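Local coordinates for KaiC-like domain-containing protein (Pyrococcus horikoshii, PDB 3BS4), which is of unknown function but has a KaiC-like domain of probable RecA-type alpha/beta fold and was crystallised with an unidentified peptide, at residues 57-62 and 188-193; 91-96 and 152-157; 110-115 and 157-162; 114-119 and 164-169. All blocks are in the same frame, centred on the assembly; numbering follows the deposited sequence.

Interaction 1 (57-62 and 188-193); sequences ISYPLQ and LWEGVK
Tyr59 and Glu190 reach for each other from opposite directions, phenol against carboxylate, and that meeting is the whole of the contact. Tyr59 OH donates to Glu190 OE2 over 2.6 Å, and the acceptor uses the syn lone pair, the one facing its sister oxygen. The evidence for choosing OE2 is angular. Glu190 OE1 is almost as near, 2.7 Å from Tyr59 OH, but the angle from Tyr59 CZ through Tyr59 OH to Glu190 OE2 is 114°, close to where a phenolic proton points. Glu190 OE2 also lies at the ring edge, near the ring plane, 3.5 Å from Tyr59 CE2. The carboxylate is turned by 34° against the ring. Glu190 gets there with its chain fully extended beyond CG (chi2 -178°). Lys35 adds a second grip, salt-bridged to Glu190 OE1 and hydrogen-bonded to Tyr59 OH, while Ser147 OG bonds to OE2. Were Glu190 an alanine, Lys35 would probably lose its salt-bridge mate and the Tyr59 hydroxyl its acceptor. The pair lies at the carboxyl ends of parallel strands, the edge that carries the nucleotide-binding loops in RecA-type folds, though no such site is established here. Residues 57-59 follow strand 51-56, and Glu190 ends strand 184-190; these two parallel strands flank strand 141-146, so the bond spans the end of that middle strand, beside helix 34-47, which carries Lys35.

Interaction 2 (91-96 and 152-157); sequences GSFHGI and LEVFTP
Val154 lays its methyls over one face of the Phe93 ring, and this apolar contact dominates the pairing. Its CG1 makes a CH-pi interaction, 4.1 Å from the ring centroid and 28° off the normal, with Phe93 CD1 the nearest ring atom at 3.7 Å. The other methyl, Val154 CG2, sits nearer the rim, 4.0 Å from Phe93 CZ. That methyl also rests over the ring of Phe155, since chi1 of Val154 (-71°) places CG2 between the backbone N and the carbonyl carbon; it is thus shared by two aromatic rings. Between the rings themselves the touch is slight: Phe93 CZ meets Phe155 CZ at 4.2 Å, the two side chains crossing at about a right angle. Replacing Phe93 by alanine would probably open a gap beneath the Val154 methyls and leave the Phe155 ring tip without this neighbour. The polar component is indirect. One water donates to Glu153 OE1 at 2.9 Å and forms a weak bond with His94 NE2, bridging the segments at their more exposed side. Each segment sits at a helix terminus: Gly95, with positive phi, closes helix 89-94, whereas Thr156 is the N-cap of helix 157-173. The arrangement is an aromatic-aliphatic cluster packing a glycine-ended helix against the N-capped loop that leads from strand 141-146 into the next helix.

Interaction 3 (110-115 and 157-162); sequences LSSETL and PEETLR
Ser112 points at Glu159 and meets the first carbons of its side chain, which run past it; the two residues form the centre of the contact, with CA atoms 5.8 Å apart. At Glu159 CB the neighbour is Ser112 on both its atoms, OG at 3.8 Å and CB slightly beyond. One bond further out, Glu159 CG keeps the same 3.8 Å from Ser112 OG. With chi1 at -76°, CG stands anti to the carbonyl carbon, and the extended chain then carries the carboxylate back along its own helix. There OE1 bonds to the backbone N of Thr156, the N-cap residue, which completes a capping box; the charged tip is therefore engaged within the helix end and not by Ser112. The closest approach is to the backbone: Ser112 CB rests 3.5 Å from the carbonyl O of Glu159, a van der Waals touch. Ser112 OG lies 3.7 Å from Arg162 NH2, too long to count as a hydrogen bond, and obliquely to the guanidinium. Arg162 bends at chi3 (-43°), bringing one face of that group over Glu159 CA. The loop is itself kept in shape by Ser111: its OG accepts from the backbone N of Glu113 and of Thr114, an ST turn and an ST motif, while Ser111 N donates nearly straight to Thr114 OG1 (2.9 Å, 174°). This braced loop leads into helix 115-132 and leans on the first turns of helix 157-173, where Tyr163 also touches Ser112; helix 195-204 packs on the latter helix through Val197, and Leu110 reaches helix 89-94.

Interaction 4 (114-119 and 164-169); sequences TLPIKY and LETSAE
Pro116 presses its ring against Thr166 and Ser167, bringing two helices close enough for the CA atoms of Pro116 and Ser167 to stand 5.0 Å apart. Within the ring CG does most of the touching: Pro116 CG comes within 3.6 Å of Ser167 OG. Pro116 CB, beside it, faces Ser167 CA at 4.0 Å. Since the ring has no rotatable arm and no backbone N-H to offer, these are purely van der Waals contacts, and the small partners permit the short spacing. The torsions opposite decide what the ring meets: a methyl from Thr166, and from Ser167 a hydroxyl oxygen already engaged elsewhere. Thr166 has chi1 at -57°, which sets OG1 beside the backbone N, where it bonds back to Arg162 O; CG2 is consequently anti to the N, and this methyl, Thr166 CG2, lies 4.0 Å from Pro116 CG. Ser167 adopts the same first torsion (-62°), and its OG bonds to Tyr163 O one turn earlier. Both hydroxyls are thus satisfied inside their own helix. Further along the first segment, Leu115 CD1 lies over one face of the Tyr119 ring, and Tyr119 OH bonds to Tyr151 and Thr89. Proline is readily accommodated in the first turn of a helix, as here in helix 115-132. With Tyr163 and Val170 also touching it, Pro116 is surrounded by residues spaced i, i+3, i+4 and i+7 along helix 157-173, the setting of a knob in a four-residue hole of helix-helix packing.

How the interactions relate
Interactions 2, 3 and 4 form one continuous patch. Interactions 3 and 4 have centres about 8 Å apart, share Thr114 and Leu115, and both use helix 157-173. Interaction 2 joins them through Phe155, whose CE1 lies 3.5 Å from Ser112 N and whose CZ lies 4.0 Å from Leu115 CD2. Interaction 1, about 11 Å from interaction 2 between centres, connects through Leu152 CD1, 3.8 Å from Trp189 CH2. Along the chain it encloses the other three. The bound peptide packs on Ile57 of interaction 1 and Tyr119 of interaction 4, and Ile57 CG1 stands 3.9 Å from Tyr119 OH, so these segments meet beside the ligand. No active site is established.

Interaction 1 (57-62 and 188-193)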
loop_
_atom_site.group_PDB
_atom_site.type_symbol
_atom_site.label_atom_id
_atom_site.label_comp_id
_atom_site.label_asym_id
_atom_site.label_seq_id
_atom_site.Cartn_x
_atom_site.Cartn_y
_atom_site.Cartn_z
ATOM N N ILE A 57 7.089 -3.182 -4.945
ATOM C CA ILE A 57 8.453 -3.277 -4.434
ATOM C C ILE A 57 8.901 -4.731 -4.295
ATOM O O ILE A 57 10.046 -5.067 -4.611
ATOM C CB ILE A 57 8.527 -2.590 -3.038
ATOM C CG1 ILE A 57 8.185 -1.080 -3.140
ATOM C CG2 ILE A 57 9.894 -2.810 -2.355
ATOM C CD1 ILE A 57 7.519 -0.504 -1.884
ATOM N N SER A 58 7.996 -5.582 -3.813
ATOM C CA SER A 58 8.383 -6.892 -3.295
ATOM C C SER A 58 8.192 -8.066 -4.239
ATOM O O SER A 58 8.820 -9.123 -4.014
ATOM C CB SER A 58 7.643 -7.194 -1.992
ATOM O OG SER A 58 8.096 -6.362 -0.951
ATOM N N TYR A 59 7.319 -7.906 -5.242
ATOM C CA TYR A 59 6.908 -9.030 -6.098
ATOM C C TYR A 59 7.084 -8.701 -7.567
ATOM O O TYR A 59 6.887 -7.550 -7.977
ATOM C CB TYR A 59 5.436 -9.438 -5.818
ATOM C CG TYR A 59 5.243 -9.773 -4.367
ATOM C CD1 TYR A 59 5.775 -10.953 -3.846
ATOM C CD2 TYR A 59 4.641 -8.863 -3.492
ATOM C CE1 TYR A 59 5.666 -11.260 -2.507
ATOM C CE2 TYR A 59 4.533 -9.155 -2.143
ATOM C CZ TYR A 59 5.052 -10.359 -1.660
ATOM O OH TYR A 59 4.982 -10.709 -0.326
ATOM N N PRO A 60 7.425 -9.726 -8.364
ATOM C CA PRO A 60 7.454 -9.545 -9.814
ATOM C C PRO A 60 6.091 -9.078 -10.305
ATOM O O PRO A 60 5.064 -9.504 -9.787
ATOM C CB PRO A 60 7.721 -10.951 -10.347
ATOM C CG PRO A 60 8.281 -11.742 -9.196
ATOM C CD PRO A 60 7.785 -11.092 -7.940
ATOM N N LEU A 61 6.098 -8.206 -11.305
ATOM C CA LEU A 61 4.867 -7.710 -11.886
ATOM C C LEU A 61 3.906 -8.836 -12.317
ATOM O O LEU A 61 2.707 -8.756 -12.101
ATOM C CB LEU A 61 5.198 -6.801 -13.065
ATOM C CG LEU A 61 4.002 -6.097 -13.692
ATOM C CD1 LEU A 61 3.276 -5.220 -12.663
ATOM C CD2 LEU A 61 4.465 -5.302 -14.906
ATOM N N GLN A 62 4.439 -9.888 -12.922
ATOM C CA GLN A 62 3.585 -10.965 -13.388
ATOM C C GLN A 62 2.859 -11.645 -12.234
ATOM O O GLN A 62 1.730 -12.108 -12.389
ATOM C CB GLN A 62 4.388 -11.970 -14.220
ATOM C CG GLN A 62 4.940 -11.373 -15.534
ATOM C CD GLN A 62 3.869 -10.770 -16.471
ATOM O OE1 GLN A 62 4.092 -9.718 -17.078
ATOM N NE2 GLN A 62 2.724 -11.445 -16.604
ATOM N N LEU A 188 2.105 -1.835 3.163
ATOM C CA LEU A 188 2.100 -3.185 3.713
ATOM C C LEU A 188 3.475 -3.474 4.318
ATOM O O LEU A 188 4.488 -3.184 3.697
ATOM C CB LEU A 188 1.786 -4.203 2.603
ATOM C CG LEU A 188 1.741 -5.685 3.015
ATOM C CD1 LEU A 188 0.626 -5.949 4.067
ATOM C CD2 LEU A 188 1.557 -6.589 1.811
ATOM N N TRP A 189 3.512 -4.101 5.494
ATOM C CA TRP A 189 4.792 -4.571 6.034
ATOM C C TRP A 189 4.629 -6.037 6.403
ATOM O O TRP A 189 3.769 -6.357 7.209
ATOM C CB TRP A 189 5.208 -3.766 7.280
ATOM C CG TRP A 189 6.547 -4.186 7.840
ATOM C CD1 TRP A 189 6.806 -5.269 8.612
ATOM C CD2 TRP A 189 7.797 -3.502 7.667
ATOM N NE1 TRP A 189 8.162 -5.331 8.927
ATOM C CE2 TRP A 189 8.788 -4.259 8.344
ATOM C CE3 TRP A 189 8.183 -2.348 6.975
ATOM C CZ2 TRP A 189 10.145 -3.876 8.367
ATOM C CZ3 TRP A 189 9.534 -1.976 6.983
ATOM C CH2 TRP A 189 10.490 -2.732 7.684
ATOM N N GLU A 190 5.445 -6.909 5.792
ATOM C CA GLU A 190 5.333 -8.361 5.990
ATOM C C GLU A 190 6.389 -8.833 6.969
ATOM O O GLU A 190 7.585 -8.709 6.694
ATOM C CB GLU A 190 5.471 -9.082 4.637
ATOM C CG GLU A 190 4.383 -8.649 3.657
ATOM C CD GLU A 190 4.431 -9.371 2.321
ATOM O OE1 GLU A 190 4.270 -10.612 2.282
ATOM O OE2 GLU A 190 4.591 -8.694 1.303
ATOM N N GLY A 191 5.941 -9.365 8.100
ATOM C CA GLY A 191 6.860 -9.946 9.096
ATOM C C GLY A 191 7.353 -8.924 10.099
ATOM O O GLY A 191 6.704 -7.894 10.339
ATOM N N VAL A 192 8.489 -9.211 10.725
ATOM C CA VAL A 192 9.060 -8.256 11.673
ATOM C C VAL A 192 10.306 -7.699 11.023
ATOM O O VAL A 192 10.317 -6.535 10.577
ATOM C CB VAL A 192 9.331 -8.906 13.060
ATOM C CG1 VAL A 192 9.861 -7.873 14.036
ATOM C CG2 VAL A 192 8.029 -9.530 13.586
ATOM N N LYS A 193 11.336 -8.547 10.928
ATOM C CA LYS A 193 12.562 -8.294 10.148
ATOM C C LYS A 193 13.551 -7.308 10.777
ATOM O O LYS A 193 14.739 -7.636 10.923
ATOM C CB LYS A 193 12.248 -7.895 8.703
ATOM C CG LYS A 193 11.452 -8.964 7.944
ATOM C CD LYS A 193 11.192 -8.581 6.500
ATOM C CE LYS A 193 10.659 -9.786 5.696
ATOM N NZ LYS A 193 9.535 -10.503 6.361
#

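Interaction 2 (91-96 and 152-157)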
loop_
_atom_site.group_PDB
_atom_site.type_symbol
_atom_site.label_atom_id
_atom_site.label_comp_id
_atom_site.label_asym_id
_atom_site.label_seq_id
_atom_site.Cartn_x
_atom_site.Cartn_y
_atom_site.Cartn_z
ATOM N N GLY A 91 11.042 -4.793 -10.575
ATOM C CA GLY A 91 11.717 -5.006 -11.869
ATOM C C GLY A 91 12.913 -4.081 -12.030
ATOM O O GLY A 91 13.934 -4.455 -12.624
ATOM N N SER A 92 12.796 -2.875 -11.489
ATOM C CA SER A 92 13.868 -1.885 -11.548
ATOM C C SER A 92 15.098 -2.370 -10.797
ATOM O O SER A 92 16.207 -2.289 -11.321
ATOM C CB SER A 92 13.380 -0.550 -10.977
ATOM O OG SER A 92 12.236 -0.096 -11.695
ATOM N N PHE A 93 14.908 -2.894 -9.584
ATOM C CA PHE A 93 16.039 -3.418 -8.827
ATOM C C PHE A 93 16.607 -4.703 -9.400
ATOM O O PHE A 93 17.809 -4.967 -9.247
ATOM C CB PHE A 93 15.663 -3.624 -7.356
ATOM C CG PHE A 93 15.837 -2.397 -6.520
ATOM C CD1 PHE A 93 17.108 -1.998 -6.102
ATOM C CD2 PHE A 93 14.746 -1.639 -6.143
ATOM C CE1 PHE A 93 17.267 -0.860 -5.324
ATOM C CE2 PHE A 93 14.905 -0.508 -5.351
ATOM C CZ PHE A 93 16.175 -0.115 -4.956
ATOM N N HIS A 94 15.752 -5.518 -10.015
ATOM C CA HIS A 94 16.157 -6.855 -10.412
ATOM C C HIS A 94 16.440 -6.999 -11.906
ATOM O O HIS A 94 16.731 -8.095 -12.373
ATOM C CB HIS A 94 15.159 -7.902 -9.903
ATOM C CG HIS A 94 15.105 -7.993 -8.410
ATOM N ND1 HIS A 94 16.123 -8.540 -7.652
ATOM C CD2 HIS A 94 14.170 -7.567 -7.531
ATOM C CE1 HIS A 94 15.801 -8.470 -6.372
ATOM N NE2 HIS A 94 14.616 -7.885 -6.273
ATOM N N GLY A 95 16.347 -5.892 -12.636
ATOM C CA GLY A 95 16.821 -5.826 -14.023
ATOM C C GLY A 95 15.907 -6.457 -15.049
ATOM O O GLY A 95 16.358 -6.855 -16.141
ATOM N N ILE A 96 14.623 -6.541 -14.721
ATOM C CA ILE A 96 13.637 -7.065 -15.656
ATOM C C ILE A 96 12.472 -6.108 -15.919
ATOM O O ILE A 96 11.858 -5.577 -14.990
ATOM C CB ILE A 96 13.137 -8.466 -15.244
ATOM C CG1 ILE A 96 12.793 -8.514 -13.738
ATOM C CG2 ILE A 96 14.188 -9.513 -15.649
ATOM C CD1 ILE A 96 12.207 -9.837 -13.255
ATOM N N LEU A 152 14.308 -3.878 2.906
ATOM C CA LEU A 152 15.375 -4.522 3.662
ATOM C C LEU A 152 16.119 -5.572 2.835
ATOM O O LEU A 152 17.164 -6.079 3.282
ATOM C CB LEU A 152 14.826 -5.109 4.966
ATOM C CG LEU A 152 14.339 -4.085 5.997
ATOM C CD1 LEU A 152 13.628 -4.769 7.160
ATOM C CD2 LEU A 152 15.509 -3.232 6.533
ATOM N N GLU A 153 15.609 -5.902 1.643
ATOM C CA GLU A 153 16.328 -6.819 0.744
ATOM C C GLU A 153 17.436 -6.098 -0.013
ATOM O O GLU A 153 18.385 -6.740 -0.484
ATOM C CB GLU A 153 15.358 -7.489 -0.235
ATOM C CG GLU A 153 14.367 -8.397 0.452
ATOM C CD GLU A 153 13.099 -8.660 -0.355
ATOM O OE1 GLU A 153 13.159 -8.661 -1.609
ATOM O OE2 GLU A 153 12.033 -8.868 0.275
ATOM N N VAL A 154 17.328 -4.769 -0.120
ATOM C CA VAL A 154 18.267 -3.962 -0.916
ATOM C C VAL A 154 19.027 -2.911 -0.095
ATOM O O VAL A 154 20.117 -2.479 -0.499
ATOM C CB VAL A 154 17.600 -3.270 -2.147
ATOM C CG1 VAL A 154 17.228 -4.297 -3.231
ATOM C CG2 VAL A 154 16.361 -2.457 -1.740
ATOM N N PHE A 155 18.434 -2.482 1.022
ATOM C CA PHE A 155 19.048 -1.478 1.909
ATOM C C PHE A 155 19.330 -2.094 3.279
ATOM O O PHE A 155 18.580 -2.941 3.761
ATOM C CB PHE A 155 18.115 -0.284 2.152
ATOM C CG PHE A 155 17.670 0.469 0.904
ATOM C CD1 PHE A 155 18.427 0.485 -0.285
ATOM C CD2 PHE A 155 16.479 1.214 0.945
ATOM C CE1 PHE A 155 17.986 1.203 -1.408
ATOM C CE2 PHE A 155 16.044 1.930 -0.165
ATOM C CZ PHE A 155 16.789 1.920 -1.344
ATOM N N THR A 156 20.388 -1.631 3.947
ATOM C CA THR A 156 20.576 -1.971 5.354
ATOM C C THR A 156 19.480 -1.317 6.211
ATOM O O THR A 156 18.787 -0.406 5.742
ATOM C CB THR A 156 21.972 -1.520 5.853
ATOM O OG1 THR A 156 22.011 -0.092 5.929
ATOM C CG2 THR A 156 23.065 -2.006 4.904
ATOM N N PRO A 157 19.287 -1.784 7.454
ATOM C CA PRO A 157 18.351 -1.071 8.318
ATOM C C PRO A 157 18.668 0.429 8.476
ATOM O O PRO A 157 17.763 1.264 8.449
ATOM C CB PRO A 157 18.464 -1.824 9.653
ATOM C CG PRO A 157 18.854 -3.231 9.218
ATOM C CD PRO A 157 19.818 -3.005 8.104
HETATM O O HOH W 1 13.758 -6.444 -3.390
#

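Interaction 3 (110-115 and 157-162)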
loop_
_atom_site.group_PDB
_atom_site.type_symbol
_atom_site.label_atom_id
_atom_site.label_comp_id
_atom_site.label_asym_id
_atom_site.label_seq_id
_atom_site.Cartn_x
_atom_site.Cartn_y
_atom_site.Cartn_z
ATOM N N LEU A 110 19.983 3.150 -7.933
ATOM C CA LEU A 110 18.890 3.135 -6.970
ATOM C C LEU A 110 19.425 2.914 -5.569
ATOM O O LEU A 110 19.646 1.782 -5.127
ATOM C CB LEU A 110 17.858 2.059 -7.351
ATOM C CG LEU A 110 17.288 2.168 -8.776
ATOM C CD1 LEU A 110 16.316 1.005 -9.080
ATOM C CD2 LEU A 110 16.624 3.520 -9.027
ATOM N N SER A 111 19.651 4.002 -4.861
ATOM C CA SER A 111 20.163 3.891 -3.522
ATOM C C SER A 111 19.176 4.521 -2.572
ATOM O O SER A 111 18.187 5.137 -2.999
ATOM C CB SER A 111 21.521 4.591 -3.412
ATOM O OG SER A 111 21.353 5.992 -3.456
ATOM N N SER A 112 19.450 4.372 -1.284
ATOM C CA SER A 112 18.642 4.968 -0.254
ATOM C C SER A 112 18.613 6.484 -0.399
ATOM O O SER A 112 17.710 7.126 0.121
ATOM C CB SER A 112 19.157 4.553 1.129
ATOM O OG SER A 112 20.538 4.863 1.260
ATOM N N GLU A 113 19.608 7.046 -1.107
ATOM C CA GLU A 113 19.720 8.488 -1.332
ATOM C C GLU A 113 19.039 8.968 -2.622
ATOM O O GLU A 113 18.521 10.064 -2.685
ATOM C CB GLU A 113 21.197 8.888 -1.395
ATOM C CG GLU A 113 22.039 8.442 -0.208
ATOM C CD GLU A 113 23.497 8.850 -0.346
ATOM O OE1 GLU A 113 24.116 8.556 -1.394
ATOM O OE2 GLU A 113 24.024 9.470 0.597
ATOM N N THR A 114 19.090 8.155 -3.670
ATOM C CA THR A 114 18.564 8.582 -4.981
ATOM C C THR A 114 17.090 8.232 -5.178
ATOM O O THR A 114 16.385 8.901 -5.942
ATOM C CB THR A 114 19.329 7.945 -6.159
ATOM O OG1 THR A 114 19.101 6.528 -6.167
ATOM C CG2 THR A 114 20.837 8.231 -6.061
ATOM N N LEU A 115 16.641 7.170 -4.506
ATOM C CA LEU A 115 15.303 6.630 -4.753
ATOM C C LEU A 115 14.155 7.639 -4.490
ATOM O O LEU A 115 13.227 7.720 -5.303
ATOM C CB LEU A 115 15.100 5.327 -3.975
ATOM C CG LEU A 115 13.829 4.543 -4.306
ATOM C CD1 LEU A 115 13.690 4.319 -5.812
ATOM C CD2 LEU A 115 13.755 3.219 -3.563
ATOM N N PRO A 157 19.287 -1.784 7.454
ATOM C CA PRO A 157 18.351 -1.071 8.318
ATOM C C PRO A 157 18.668 0.429 8.476
ATOM O O PRO A 157 17.763 1.264 8.449
ATOM C CB PRO A 157 18.464 -1.824 9.653
ATOM C CG PRO A 157 18.854 -3.231 9.218
ATOM C CD PRO A 157 19.818 -3.005 8.104
ATOM N N GLU A 158 19.947 0.756 8.624
ATOM C CA GLU A 158 20.378 2.132 8.772
ATOM C C GLU A 158 20.023 2.947 7.521
ATOM O O GLU A 158 19.480 4.057 7.618
ATOM C CB GLU A 158 21.883 2.148 9.020
ATOM C CG GLU A 158 22.270 1.592 10.401
ATOM C CD GLU A 158 22.276 0.047 10.525
ATOM O OE1 GLU A 158 22.180 -0.703 9.512
ATOM O OE2 GLU A 158 22.407 -0.410 11.689
ATOM N N GLU A 159 20.304 2.367 6.352
ATOM C CA GLU A 159 19.961 2.984 5.069
ATOM C C GLU A 159 18.459 3.164 4.923
ATOM O O GLU A 159 18.005 4.201 4.432
ATOM C CB GLU A 159 20.502 2.150 3.901
ATOM C CG GLU A 159 22.005 2.304 3.688
ATOM C CD GLU A 159 22.621 1.236 2.789
ATOM O OE1 GLU A 159 21.951 0.241 2.424
ATOM O OE2 GLU A 159 23.827 1.381 2.447
ATOM N N THR A 160 17.697 2.157 5.351
ATOM C CA THR A 160 16.232 2.216 5.238
ATOM C C THR A 160 15.675 3.311 6.139
ATOM O O THR A 160 14.794 4.067 5.743
ATOM C CB THR A 160 15.607 0.837 5.553
ATOM O OG1 THR A 160 16.213 -0.152 4.705
ATOM C CG2 THR A 160 14.101 0.853 5.338
ATOM N N LEU A 161 16.234 3.438 7.341
ATOM C CA LEU A 161 15.784 4.490 8.245
ATOM C C LEU A 161 16.053 5.874 7.678
ATOM O O LEU A 161 15.200 6.756 7.773
ATOM C CB LEU A 161 16.438 4.312 9.622
ATOM C CG LEU A 161 15.821 3.145 10.414
ATOM C CD1 LEU A 161 16.742 2.648 11.524
ATOM C CD2 LEU A 161 14.453 3.515 10.989
ATOM N N ARG A 162 17.224 6.064 7.081
ATOM C CA ARG A 162 17.553 7.338 6.415
ATOM C C ARG A 162 16.659 7.557 5.209
ATOM O O ARG A 162 16.177 8.664 4.976
ATOM C CB ARG A 162 19.013 7.363 5.952
ATOM C CG ARG A 162 20.002 7.352 7.078
ATOM C CD ARG A 162 21.372 7.868 6.610
ATOM N NE ARG A 162 21.773 7.345 5.300
ATOM C CZ ARG A 162 22.551 6.280 5.116
ATOM N NH1 ARG A 162 23.011 5.601 6.161
ATOM N NH2 ARG A 162 22.866 5.894 3.881
#

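Interaction 4 (114-119 and 164-169)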
loop_
_atom_site.group_PDB
_atom_site.type_symbol
_atom_site.label_atom_id
_atom_site.label_comp_id
_atom_site.label_asym_id
_atom_site.label_seq_id
_atom_site.Cartn_x
_atom_site.Cartn_y
_atom_site.Cartn_z
ATOM N N THR A 114 19.090 8.155 -3.670
ATOM C CA THR A 114 18.564 8.582 -4.981
ATOM C C THR A 114 17.090 8.232 -5.178
ATOM O O THR A 114 16.385 8.901 -5.942
ATOM C CB THR A 114 19.329 7.945 -6.159
ATOM O OG1 THR A 114 19.101 6.528 -6.167
ATOM C CG2 THR A 114 20.837 8.231 -6.061
ATOM N N LEU A 115 16.641 7.170 -4.506
ATOM C CA LEU A 115 15.303 6.630 -4.753
ATOM C C LEU A 115 14.155 7.639 -4.490
ATOM O O LEU A 115 13.227 7.720 -5.303
ATOM C CB LEU A 115 15.100 5.327 -3.975
ATOM C CG LEU A 115 13.829 4.543 -4.306
ATOM C CD1 LEU A 115 13.690 4.319 -5.812
ATOM C CD2 LEU A 115 13.755 3.219 -3.563
ATOM N N PRO A 116 14.182 8.383 -3.366
ATOM C CA PRO A 116 13.090 9.332 -3.113
ATOM C C PRO A 116 12.795 10.307 -4.253
ATOM O O PRO A 116 11.631 10.443 -4.632
ATOM C CB PRO A 116 13.563 10.086 -1.859
ATOM C CG PRO A 116 14.300 9.029 -1.108
ATOM C CD PRO A 116 15.113 8.356 -2.215
ATOM N N ILE A 117 13.819 10.962 -4.800
ATOM C CA ILE A 117 13.595 11.905 -5.907
ATOM C C ILE A 117 13.160 11.180 -7.186
ATOM O O ILE A 117 12.353 11.704 -7.976
ATOM C CB ILE A 117 14.813 12.872 -6.127
ATOM C CG1 ILE A 117 14.434 14.031 -7.047
ATOM C CG2 ILE A 117 16.025 12.144 -6.642
ATOM C CD1 ILE A 117 13.885 15.211 -6.268
ATOM N N LYS A 118 13.663 9.967 -7.395
ATOM C CA LYS A 118 13.243 9.195 -8.565
ATOM C C LYS A 118 11.758 8.801 -8.463
ATOM O O LYS A 118 11.020 8.857 -9.459
ATOM C CB LYS A 118 14.160 7.999 -8.805
ATOM C CG LYS A 118 15.559 8.474 -9.205
ATOM C CD LYS A 118 16.479 7.349 -9.637
ATOM C CE LYS A 118 17.738 7.975 -10.251
ATOM N NZ LYS A 118 18.752 6.928 -10.589
ATOM N N TYR A 119 11.312 8.444 -7.256
ATOM C CA TYR A 119 9.877 8.195 -7.066
ATOM C C TYR A 119 9.060 9.459 -7.312
ATOM O O TYR A 119 7.990 9.408 -7.926
ATOM C CB TYR A 119 9.568 7.720 -5.655
ATOM C CG TYR A 119 9.645 6.227 -5.442
ATOM C CD1 TYR A 119 9.130 5.324 -6.376
ATOM C CD2 TYR A 119 10.139 5.726 -4.250
ATOM C CE1 TYR A 119 9.184 3.934 -6.141
ATOM C CE2 TYR A 119 10.197 4.362 -4.009
ATOM C CZ TYR A 119 9.736 3.477 -4.950
ATOM O OH TYR A 119 9.782 2.133 -4.670
ATOM N N LEU A 164 13.594 6.508 4.714
ATOM C CA LEU A 164 12.258 6.896 5.161
ATOM C C LEU A 164 12.214 8.380 5.468
ATOM O O LEU A 164 11.217 9.042 5.164
ATOM C CB LEU A 164 11.786 6.102 6.390
ATOM C CG LEU A 164 11.524 4.613 6.143
ATOM C CD1 LEU A 164 11.397 3.849 7.482
ATOM C CD2 LEU A 164 10.269 4.436 5.275
ATOM N N GLU A 165 13.287 8.893 6.075
ATOM C CA GLU A 165 13.304 10.316 6.416
ATOM C C GLU A 165 13.515 11.191 5.185
ATOM O O GLU A 165 12.806 12.169 4.994
ATOM C CB GLU A 165 14.316 10.623 7.524
ATOM C CG GLU A 165 14.254 12.094 8.013
ATOM C CD GLU A 165 12.899 12.533 8.572
ATOM O OE1 GLU A 165 12.051 11.685 8.951
ATOM O OE2 GLU A 165 12.673 13.769 8.634
ATOM N N THR A 166 14.439 10.809 4.320
ATOM C CA THR A 166 14.670 11.578 3.079
ATOM C C THR A 166 13.420 11.597 2.204
ATOM O O THR A 166 13.123 12.603 1.567
ATOM C CB THR A 166 15.849 10.993 2.296
ATOM O OG1 THR A 166 17.018 10.987 3.129
ATOM C CG2 THR A 166 16.138 11.813 1.047
ATOM N N SER A 167 12.698 10.476 2.161
ATOM C CA SER A 167 11.411 10.412 1.461
ATOM C C SER A 167 10.452 11.448 1.997
ATOM O O SER A 167 9.814 12.162 1.242
ATOM C CB SER A 167 10.783 9.028 1.618
ATOM O OG SER A 167 11.610 8.061 1.051
ATOM N N ALA A 168 10.356 11.532 3.319
ATOM C CA ALA A 168 9.441 12.501 3.936
ATOM C C ALA A 168 9.872 13.917 3.573
ATOM O O ALA A 168 9.034 14.765 3.275
ATOM C CB ALA A 168 9.397 12.315 5.438
ATOM N N GLU A 169 11.181 14.149 3.548
ATOM C CA GLU A 169 11.732 15.469 3.206
ATOM C C GLU A 169 11.385 15.861 1.766
ATOM O O GLU A 169 10.998 17.006 1.492
ATOM C CB GLU A 169 13.253 15.480 3.392
ATOM C CG GLU A 169 13.732 15.353 4.836
ATOM C CD GLU A 169 15.230 15.070 4.914
ATOM O OE1 GLU A 169 15.945 15.356 3.920
ATOM O OE2 GLU A 169 15.705 14.554 5.956
#